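Basic blue protein (PDB 2CBP) binds a single type 1 copper ion as a plant blue copper protein of the phytocyanin family and probably carries electrons. Local coordinates at residues A[50-55]-A[88-93]. Residues are numbered along the deposited sequence; the frame is centred on the assembly and turned at random.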
loop_
_atom_site.group_PDB
_atom_site.type_symbol
_atom_site.label_atom_id
_atom_site.label_comp_id
_atom_site.label_asym_id
_atom_site.label_seq_id
_atom_site.Cartn_x
_atom_site.Cartn_y
_atom_site.Cartn_z
ATOM N N SER A 50 5.443 -3.483 10.056
ATOM C CA SER A 50 5.219 -3.369 11.500
ATOM C C SER A 50 5.976 -2.248 12.147
ATOM O O SER A 50 5.365 -1.570 13.011
ATOM C CB SER A 50 5.505 -4.714 12.173
ATOM O OG SER A 50 4.512 -5.671 11.801
ATOM N N THR A 51 7.229 -2.025 11.804
ATOM C CA THR A 51 8.034 -0.970 12.441
ATOM C C THR A 51 8.070 0.364 11.711
ATOM O O THR A 51 8.650 1.333 12.229
ATOM C CB THR A 51 9.472 -1.502 12.620
ATOM O OG1 THR A 51 9.978 -1.691 11.297
ATOM C CG2 THR A 51 9.518 -2.784 13.435
ATOM N N CYS A 52 7.518 0.388 10.516
ATOM C CA CYS A 52 7.518 1.593 9.683
ATOM C C CYS A 52 8.945 1.926 9.280
ATOM O O CYS A 52 9.294 3.101 9.090
ATOM C CB CYS A 52 6.800 2.741 10.414
ATOM S SG CYS A 52 5.020 2.525 10.375
ATOM N N ASN A 53 9.748 0.886 9.124
ATOM C CA ASN A 53 11.139 1.030 8.696
ATOM C C ASN A 53 11.209 0.486 7.256
ATOM O O ASN A 53 10.727 -0.624 7.050
ATOM C CB ASN A 53 12.122 0.354 9.628
ATOM C CG ASN A 53 12.300 1.007 10.973
ATOM O OD1 ASN A 53 12.434 2.220 11.169
ATOM N ND2 ASN A 53 12.292 0.152 11.994
ATOM N N THR A 54 11.762 1.262 6.347
ATOM C CA THR A 54 11.916 0.874 4.935
ATOM C C THR A 54 13.177 0.024 4.744
ATOM O O THR A 54 14.316 0.503 4.984
ATOM C CB THR A 54 11.988 2.112 3.998
ATOM O OG1 THR A 54 10.853 2.904 4.192
ATOM C CG2 THR A 54 12.040 1.671 2.533
ATOM N N PRO A 55 12.987 -1.212 4.309
ATOM C CA PRO A 55 14.099 -2.117 4.046
ATOM C C PRO A 55 14.913 -1.598 2.866
ATOM O O PRO A 55 14.352 -0.943 1.950
ATOM C CB PRO A 55 13.436 -3.460 3.704
ATOM C CG PRO A 55 11.985 -3.374 4.110
ATOM C CD PRO A 55 11.679 -1.867 3.985
ATOM N N GLY A 88 -0.858 5.449 10.193
ATOM C CA GLY A 88 -1.824 4.499 9.574
ATOM C C GLY A 88 -1.898 4.464 8.076
ATOM O O GLY A 88 -2.867 3.935 7.488
ATOM N N MET A 89 -0.872 5.021 7.439
ATOM C CA MET A 89 -0.786 5.050 5.960
ATOM C C MET A 89 0.053 3.828 5.541
ATOM O O MET A 89 1.219 3.869 5.202
ATOM C CB MET A 89 -0.280 6.384 5.450
ATOM C CG MET A 89 -0.415 6.478 3.961
ATOM S SD MET A 89 -0.423 8.201 3.393
ATOM C CE MET A 89 -0.702 7.815 1.618
ATOM N N LYS A 90 -0.647 2.689 5.675
ATOM C CA LYS A 90 -0.088 1.368 5.371
ATOM C C LYS A 90 -1.208 0.339 5.243
ATOM O O LYS A 90 -2.275 0.503 5.855
ATOM C CB LYS A 90 0.848 0.909 6.528
ATOM C CG LYS A 90 0.081 0.813 7.822
ATOM C CD LYS A 90 0.605 -0.009 8.928
ATOM C CE LYS A 90 1.939 0.322 9.477
ATOM N NZ LYS A 90 2.181 -0.448 10.752
ATOM N N ILE A 91 -0.944 -0.681 4.419
ATOM C CA ILE A 91 -1.911 -1.760 4.217
ATOM C C ILE A 91 -1.160 -3.076 4.042
ATOM O O ILE A 91 -0.046 -3.173 3.519
ATOM C CB ILE A 91 -2.899 -1.608 3.071
ATOM C CG1 ILE A 91 -2.153 -1.389 1.773
ATOM C CG2 ILE A 91 -3.915 -0.505 3.343
ATOM C CD1 ILE A 91 -2.951 -1.390 0.463
ATOM N N ALA A 92 -1.880 -4.110 4.494
ATOM C CA ALA A 92 -1.359 -5.484 4.362
ATOM C C ALA A 92 -2.483 -6.275 3.631
ATOM O O ALA A 92 -3.633 -6.168 4.015
ATOM C CB ALA A 92 -0.966 -6.096 5.668
ATOM N N VAL A 93 -2.038 -7.034 2.623
ATOM C CA VAL A 93 -2.994 -7.858 1.859
ATOM C C VAL A 93 -2.416 -9.263 1.657
ATOM O O VAL A 93 -1.193 -9.476 1.694
ATOM C CB VAL A 93 -3.365 -7.166 0.537
ATOM C CG1 VAL A 93 -3.745 -5.699 0.696
ATOM C CG2 VAL A 93 -2.279 -7.300 -0.516
#
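Lys90 reaches from the start of strand 90-95 to the C-terminal end of helix 46-51, where the end of its chain runs past the sulfur of Cys52. The methylene CE of Lys90 lies 3.9 Å from SG of Cys52, a van der Waals contact, and NZ of Lys90 is 4.1 Å from that SG. Lys90 suits this place because its methylenes can pass the sulfur and touch Ile78 of strand 73-78 while a bend at chi3 (59°) brings CE and NZ to the last turn of the helix. There NZ hydrogen-bonds to the main-chain O of Phe49, and the ammonium group also makes a cation-pi contact with that residue's ring. The O of Ser50 is a more distant neighbour, 4.1 Å from NZ. Cys52, the first residue beyond the helix, turns the chain with a positive phi of 66°; cysteine suits it because one sulfur both forms the disulfide with Cys85, next to copper ligand His84, and offers the lysine methylene a polarisable surface. Met89, next to Lys90, is a copper ligand. The contact thus joins helix end, disulfide and strand near the copper site of the cupredoxin fold, and carbonyl oxygens at a helix C-terminus would be expected to stabilise the positive charge of a largely buried lysine.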